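Local coordinates for CbsA (Xanthomonas oryzae pv. oryzae, PDB 5XYH), which probably releases cellobiose from the non-reducing chain ends of cellulose, as a family 6 exoglucanase that degrades plant cell walls, at residues S12-P17 with Q70-A75; A75-K80 with K137-V142. All coordinates share one frame; numbering follows the deposited sequence.

Contact 1 of 2, residues S12-P17 with Q70-A75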
ATOM      1  N   SER A  12      11.291  -1.219  17.314  1.00 19.65           N
ATOM      2  CA  SER A  12       9.919  -0.776  17.483  1.00 18.90           C
ATOM      3  C   SER A  12       9.528   0.065  16.270  1.00 19.36           C
ATOM      4  O   SER A  12      10.326   0.285  15.351  1.00 18.49           O
ATOM      5  CB  SER A  12       9.754  -0.005  18.793  1.00 18.96           C
ATOM      6  OG  SER A  12      10.581   1.148  18.838  1.00 19.98           O
ATOM      7  N   GLY A  13       8.285   0.539  16.259  1.00 18.51           N
ATOM      8  CA  GLY A  13       7.805   1.379  15.182  1.00 17.53           C
ATOM      9  C   GLY A  13       7.158   2.643  15.706  1.00 16.96           C
ATOM     10  O   GLY A  13       6.601   2.678  16.802  1.00 16.60           O
ATOM     11  N   TYR A  14       7.224   3.682  14.886  1.00 17.12           N
ATOM     12  CA  TYR A  14       6.676   4.986  15.242  1.00 16.34           C
ATOM     13  C   TYR A  14       5.152   4.959  15.178  1.00 16.49           C
ATOM     14  O   TYR A  14       4.570   4.569  14.162  1.00 17.22           O
ATOM     15  CB  TYR A  14       7.263   6.044  14.301  1.00 16.57           C
ATOM     16  CG  TYR A  14       6.519   7.362  14.263  1.00 16.91           C
ATOM     17  CD1 TYR A  14       6.390   8.138  15.411  1.00 16.19           C
ATOM     18  CD2 TYR A  14       5.950   7.832  13.080  1.00 15.46           C
ATOM     19  CE1 TYR A  14       5.708   9.346  15.385  1.00 16.54           C
ATOM     20  CE2 TYR A  14       5.269   9.042  13.048  1.00 15.78           C
ATOM     21  CZ  TYR A  14       5.155   9.794  14.207  1.00 15.80           C
ATOM     22  OH  TYR A  14       4.481  11.001  14.203  1.00 14.99           O
ATOM     23  N   VAL A  15       4.505   5.348  16.273  1.00 16.12           N
ATOM     24  CA  VAL A  15       3.044   5.388  16.377  1.00 16.55           C
ATOM     25  C   VAL A  15       2.596   6.831  16.130  1.00 15.55           C
ATOM     26  O   VAL A  15       2.895   7.733  16.920  1.00 16.42           O
ATOM     27  CB  VAL A  15       2.557   4.870  17.738  1.00 16.71           C
ATOM     28  CG1 VAL A  15       1.044   5.032  17.866  1.00 16.23           C
ATOM     29  CG2 VAL A  15       2.974   3.387  17.968  1.00 16.08           C
ATOM     30  N   ASN A  16       1.889   7.048  15.030  1.00 15.38           N
ATOM     31  CA  ASN A  16       1.552   8.392  14.564  1.00 15.50           C
ATOM     32  C   ASN A  16       0.439   8.990  15.414  1.00 14.99           C
ATOM     33  O   ASN A  16      -0.677   8.456  15.420  1.00 14.64           O
ATOM     34  CB  ASN A  16       1.137   8.339  13.093  1.00 14.33           C
ATOM     35  CG  ASN A  16       0.737   9.714  12.523  1.00 15.62           C
ATOM     36  OD1 ASN A  16       0.864  10.756  13.178  1.00 15.77           O
ATOM     37  ND2 ASN A  16       0.254   9.708  11.279  1.00 15.07           N
ATOM     38  N   PRO A  17       0.686  10.090  16.133  1.00 15.72           N
ATOM     39  CA  PRO A  17      -0.375  10.668  16.975  1.00 16.06           C
ATOM     40  C   PRO A  17      -1.548  11.200  16.179  1.00 15.86           C
ATOM     41  O   PRO A  17      -2.640  11.358  16.742  1.00 16.01           O
ATOM     42  CB  PRO A  17       0.342  11.790  17.742  1.00 17.43           C
ATOM     43  CG  PRO A  17       1.582  12.062  16.982  1.00 17.45           C
ATOM     44  CD  PRO A  17       1.977  10.781  16.307  1.00 16.22           C
ATOM     45  N   GLN A  70       8.939  17.096  10.025  1.00 17.70           N
ATOM     46  CA  GLN A  70       9.809  17.251  11.188  1.00 18.19           C
ATOM     47  C   GLN A  70       9.079  16.915  12.483  1.00 18.10           C
ATOM     48  O   GLN A  70       9.677  16.344  13.405  1.00 19.11           O
ATOM     49  CB  GLN A  70      10.366  18.668  11.252  1.00 19.74           C
ATOM     50  CG  GLN A  70      11.147  19.047  10.026  1.00 21.52           C
ATOM     51  CD  GLN A  70      11.836  20.373  10.194  1.00 25.42           C
ATOM     52  OE1 GLN A  70      12.000  20.858  11.321  1.00 26.25           O
ATOM     53  NE2 GLN A  70      12.253  20.974   9.079  1.00 24.45           N
ATOM     54  N   GLY A  71       7.794  17.271  12.582  1.00 16.63           N
ATOM     55  CA  GLY A  71       7.032  16.904  13.769  1.00 17.08           C
ATOM     56  C   GLY A  71       6.934  15.398  13.954  1.00 16.96           C
ATOM     57  O   GLY A  71       7.026  14.889  15.077  1.00 15.83           O
ATOM     58  N   HIS A  72       6.731  14.667  12.855  1.00 15.92           N
ATOM     59  CA  HIS A  72       6.736  13.211  12.911  1.00 16.24           C
ATOM     60  C   HIS A  72       8.080  12.696  13.388  1.00 16.09           C
ATOM     61  O   HIS A  72       8.151  11.804  14.235  1.00 15.83           O
ATOM     62  CB  HIS A  72       6.431  12.624  11.535  1.00 15.23           C
ATOM     63  CG  HIS A  72       5.009  12.765  11.116  1.00 15.45           C
ATOM     64  ND1 HIS A  72       3.967  12.174  11.800  1.00 14.74           N
ATOM     65  CD2 HIS A  72       4.457  13.392  10.053  1.00 15.45           C
ATOM     66  CE1 HIS A  72       2.833  12.447  11.181  1.00 15.01           C
ATOM     67  NE2 HIS A  72       3.103  13.187  10.121  1.00 14.97           N
ATOM     68  N   LEU A  73       9.159  13.238  12.832  1.00 16.72           N
ATOM     69  CA  LEU A  73      10.484  12.743  13.183  1.00 17.55           C
ATOM     70  C   LEU A  73      10.833  13.083  14.627  1.00 18.13           C
ATOM     71  O   LEU A  73      11.514  12.298  15.306  1.00 19.30           O
ATOM     72  CB  LEU A  73      11.521  13.321  12.227  1.00 17.69           C
ATOM     73  CG  LEU A  73      11.345  12.890  10.767  1.00 17.04           C
ATOM     74  CD1 LEU A  73      12.147  13.788   9.836  1.00 16.95           C
ATOM     75  CD2 LEU A  73      11.747  11.430  10.600  1.00 17.26           C
ATOM     76  N   ASN A  74      10.377  14.245  15.101  1.00 18.11           N
ATOM     77  CA  ASN A  74      10.536  14.603  16.508  1.00 18.91           C
ATOM     78  C   ASN A  74       9.750  13.665  17.408  1.00 18.73           C
ATOM     79  O   ASN A  74      10.267  13.206  18.435  1.00 18.88           O
ATOM     80  CB  ASN A  74      10.095  16.048  16.732  1.00 18.66           C
ATOM     81  CG  ASN A  74      11.046  17.043  16.106  1.00 19.84           C
ATOM     82  OD1 ASN A  74      12.181  16.702  15.786  1.00 20.46           O
ATOM     83  ND2 ASN A  74      10.582  18.278  15.912  1.00 20.52           N
ATOM     84  N   ALA A  75       8.495  13.370  17.052  1.00 18.04           N
ATOM     85  CA  ALA A  75       7.724  12.442  17.872  1.00 17.77           C
ATOM     86  C   ALA A  75       8.388  11.071  17.900  1.00 18.97           C
ATOM     87  O   ALA A  75       8.414  10.402  18.944  1.00 17.98           O
ATOM     88  CB  ALA A  75       6.286  12.334  17.366  1.00 17.36           C
TER
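Tyr14 and His72 form a buried polar clasp between the loop leaving the short strand 12-13 and one side of helix 69-79. Tyr14 OH lies 2.7 Å from His72 ND1 in a hydrogen bond whose donor could be either group. The hydroxyl meets the imidazole at its edge and in its plane, and ND1 is likewise in the plane of the phenol, although the two rings stand 79° apart; they touch at their borders, neither lying over the other's face. With CG anti to the backbone N (chi1 163°), Tyr14 reaches across to the helix, where CE1 rests 3.6 Å from Ala75 CB, a methyl small enough to let the large ring come close. Helix 69-79 belongs to the β-α-β connection between parallel strands 49-51 and 86-92 of the family 6 barrel, and the backbone of Tyr14 is hydrogen-bonded to Thr87 of the latter. Asn16 OD1 approaches the imidazole edge, 3.3 Å from His72 CE1, but its hydrogen bond goes to Asp18 N: Asn16 is the N-cap of helix 17-27, a place well suited to its short amide. Val49 and Leu67 add apolar contacts to both Tyr14 and His72.

Contact 2 of 2, residues A75-K80 with K137-V142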
ATOM      1  N   ALA A  75       8.495  13.370  17.052  1.00 18.04           N
ATOM      2  CA  ALA A  75       7.724  12.442  17.872  1.00 17.77           C
ATOM      3  C   ALA A  75       8.388  11.071  17.900  1.00 18.97           C
ATOM      4  O   ALA A  75       8.414  10.402  18.944  1.00 17.98           O
ATOM      5  CB  ALA A  75       6.286  12.334  17.366  1.00 17.36           C
ATOM      6  N   ALA A  76       8.943  10.644  16.760  1.00 17.46           N
ATOM      7  CA  ALA A  76       9.589   9.343  16.696  1.00 18.25           C
ATOM      8  C   ALA A  76      10.761   9.272  17.668  1.00 18.69           C
ATOM      9  O   ALA A  76      10.973   8.246  18.324  1.00 19.96           O
ATOM     10  CB  ALA A  76      10.052   9.055  15.265  1.00 17.43           C
ATOM     11  N   LEU A  77      11.520  10.362  17.783  1.00 18.90           N
ATOM     12  CA  LEU A  77      12.641  10.409  18.722  1.00 20.29           C
ATOM     13  C   LEU A  77      12.171  10.121  20.142  1.00 20.43           C
ATOM     14  O   LEU A  77      12.790   9.329  20.866  1.00 21.21           O
ATOM     15  CB  LEU A  77      13.320  11.782  18.652  1.00 18.74           C
ATOM     16  CG  LEU A  77      14.167  12.061  17.407  1.00 20.16           C
ATOM     17  CD1 LEU A  77      14.674  13.495  17.393  1.00 19.79           C
ATOM     18  CD2 LEU A  77      15.317  11.079  17.314  1.00 20.37           C
ATOM     19  N   ALA A  78      11.044  10.721  20.528  1.00 20.44           N
ATOM     20  CA  ALA A  78      10.481  10.595  21.861  1.00 20.21           C
ATOM     21  C   ALA A  78       9.900   9.217  22.133  1.00 22.09           C
ATOM     22  O   ALA A  78       9.645   8.889  23.298  1.00 22.04           O
ATOM     23  CB  ALA A  78       9.401  11.657  22.058  1.00 19.70           C
ATOM     24  N   GLN A  79       9.673   8.404  21.100  1.00 20.71           N
ATOM     25  CA  GLN A  79       9.195   7.051  21.315  1.00 20.33           C
ATOM     26  C   GLN A  79      10.308   6.013  21.275  1.00 21.20           C
ATOM     27  O   GLN A  79      10.037   4.841  21.558  1.00 22.29           O
ATOM     28  CB  GLN A  79       8.123   6.693  20.277  1.00 19.75           C
ATOM     29  CG  GLN A  79       7.022   7.741  20.144  1.00 19.55           C
ATOM     30  CD  GLN A  79       5.980   7.372  19.101  1.00 17.20           C
ATOM     31  OE1 GLN A  79       5.988   6.256  18.548  1.00 18.16           O
ATOM     32  NE2 GLN A  79       5.078   8.306  18.821  1.00 16.51           N
ATOM     33  N   LYS A  80      11.543   6.410  20.954  1.00 20.46           N
ATOM     34  CA  LYS A  80      12.628   5.445  20.809  1.00 21.93           C
ATOM     35  C   LYS A  80      13.070   4.906  22.167  1.00 23.40           C
ATOM     36  O   LYS A  80      13.413   5.675  23.067  1.00 24.16           O
ATOM     37  CB  LYS A  80      13.822   6.082  20.089  1.00 22.81           C
ATOM     38  CG  LYS A  80      14.950   5.084  19.802  1.00 24.23           C
ATOM     39  CD  LYS A  80      16.174   5.737  19.160  1.00 24.55           C
ATOM     40  CE  LYS A  80      17.219   4.687  18.768  1.00 25.09           C
ATOM     41  NZ  LYS A  80      17.546   3.690  19.858  1.00 26.53           N
ATOM     42  N   LYS A 137      19.652  10.801  13.026  1.00 22.04           N
ATOM     43  CA  LYS A 137      20.496   9.665  12.661  1.00 22.83           C
ATOM     44  C   LYS A 137      20.140   8.406  13.453  1.00 22.61           C
ATOM     45  O   LYS A 137      20.398   7.296  12.977  1.00 22.57           O
ATOM     46  CB  LYS A 137      21.985  10.052  12.827  1.00 23.97           C
ATOM     47  CG  LYS A 137      22.518  10.027  14.265  1.00 27.62           C
ATOM     48  CD  LYS A 137      23.223   8.684  14.616  1.00 32.77           C
ATOM     49  CE  LYS A 137      23.138   8.363  16.122  1.00 36.45           C
ATOM     50  NZ  LYS A 137      23.344   6.894  16.360  1.00 42.76           N
ATOM     51  N   GLY A 138      19.542   8.541  14.637  1.00 21.40           N
ATOM     52  CA  GLY A 138      19.177   7.367  15.411  1.00 22.16           C
ATOM     53  C   GLY A 138      17.883   6.695  14.996  1.00 21.67           C
ATOM     54  O   GLY A 138      17.546   5.641  15.543  1.00 20.77           O
ATOM     55  N   LEU A 139      17.162   7.286  14.042  1.00 20.69           N
ATOM     56  CA  LEU A 139      15.933   6.736  13.484  1.00 19.88           C
ATOM     57  C   LEU A 139      16.241   5.958  12.210  1.00 18.70           C
ATOM     58  O   LEU A 139      17.119   6.343  11.432  1.00 19.78           O
ATOM     59  CB  LEU A 139      14.944   7.857  13.162  1.00 19.61           C
ATOM     60  CG  LEU A 139      14.567   8.865  14.262  1.00 20.42           C
ATOM     61  CD1 LEU A 139      13.730   9.985  13.690  1.00 18.70           C
ATOM     62  CD2 LEU A 139      13.813   8.196  15.396  1.00 19.11           C
ATOM     63  N   ARG A 140      15.503   4.874  11.991  1.00 17.40           N
ATOM     64  CA  ARG A 140      15.518   4.152  10.722  1.00 15.96           C
ATOM     65  C   ARG A 140      14.289   4.576   9.923  1.00 16.21           C
ATOM     66  O   ARG A 140      13.154   4.337  10.346  1.00 16.12           O
ATOM     67  CB  ARG A 140      15.524   2.644  10.953  1.00 16.54           C
ATOM     68  CG  ARG A 140      16.802   2.135  11.587  1.00 16.96           C
ATOM     69  CD  ARG A 140      16.773   0.621  11.724  1.00 17.45           C
ATOM     70  NE  ARG A 140      17.979   0.145  12.397  1.00 17.90           N
ATOM     71  CZ  ARG A 140      18.126  -1.071  12.909  1.00 17.70           C
ATOM     72  NH1 ARG A 140      17.137  -1.954  12.849  1.00 15.48           N
ATOM     73  NH2 ARG A 140      19.266  -1.394  13.500  1.00 17.91           N
ATOM     74  N   ILE A 141      14.514   5.230   8.792  1.00 14.27           N
ATOM     75  CA  ILE A 141      13.432   5.715   7.949  1.00 14.17           C
ATOM     76  C   ILE A 141      13.149   4.641   6.902  1.00 13.85           C
ATOM     77  O   ILE A 141      14.057   4.219   6.186  1.00 13.67           O
ATOM     78  CB  ILE A 141      13.799   7.055   7.291  1.00 14.28           C
ATOM     79  CG1 ILE A 141      14.369   8.033   8.330  1.00 15.02           C
ATOM     80  CG2 ILE A 141      12.584   7.669   6.600  1.00 13.86           C
ATOM     81  CD1 ILE A 141      13.386   8.343   9.455  1.00 15.17           C
ATOM     82  N   VAL A 142      11.901   4.185   6.821  1.00 13.42           N
ATOM     83  CA  VAL A 142      11.517   3.120   5.891  1.00 13.14           C
ATOM     84  C   VAL A 142      10.511   3.706   4.918  1.00 13.27           C
ATOM     85  O   VAL A 142       9.383   4.045   5.307  1.00 13.07           O
ATOM     86  CB  VAL A 142      10.930   1.893   6.603  1.00 13.29           C
ATOM     87  CG1 VAL A 142      10.501   0.850   5.567  1.00 13.39           C
ATOM     88  CG2 VAL A 142      11.926   1.296   7.593  1.00 12.94           C
TER
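Leu139 pushes its branched end against Ala76 and Leu77 on helix 69-79, and apolar packing carries most of this contact. Its CD2 methyl touches both neighbours, lying 3.9 Å from Ala76 CB and 3.8 Å from Leu77 CD2. The other branch, CD1, is 4.1 Å from Ala76 CB, so the alanine methyl meets both arms of the fork. Leu77 uses the tip of one branch: CD2 comes as near to Leu139 CG as to its methyl, 3.8 Å, and the two leucine side chains run nearly perpendicular to one another. A small residue at Ala76 lets the helix approach closely, while the longer Leu77 reaches in from the flank of the helix.

Beside this apolar patch, Lys80 runs its extended chain past the backbone of Gly138, with CE 3.4 Å from Gly138 O. The one bend, at chi4 (-49°), comes at the end of the chain, where NZ bonds to Thr84 O in the loop before strand 86-92. Lysine suits this partly exposed position, since its methylenes can pack while its ammonium group bonds to a backbone carbonyl.

Further out, Leu139 also packs on Leu73, one turn earlier along the same helix than Leu77, and on Ile86; Ala76 touches Val88 of the same strand as Ile86. The backbone carbonyl of Leu139 receives a hydrogen bond from Asn187 ND2. Strand 140-145 lies parallel between 86-92 and 188-193 in the family 6 barrel, so the contact seats the end of an outer helix against the segment leading into a barrel strand. The two segments are therefore joined mainly by aliphatic packing, with the lysine methylenes against the Gly138 carbonyl beside it, whereas the nearby polar bonds engage backbone and ammonium groups around it.

Overall arrangement
Both contacts fasten helix 69-79 to the strand region of the same sheet, and their centres lie about 7 Å apart. Contact 1 is buried and combines a directional polar bond with ring packing; contact 2 is only partly buried, joining aliphatic packing to the methylenes of a lysine at its margin. Ala75 belongs to a segment of each, but makes its cross-segment contact in contact 1 alone. The two sites also meet directly: Val15 N probably donates a hydrogen bond to Gln79 OE1 at 2.9 Å, and Tyr14 CD1 packs 3.7 Å from Ala76 CA. One helix thus engages the N-terminal loop and residues 137-142.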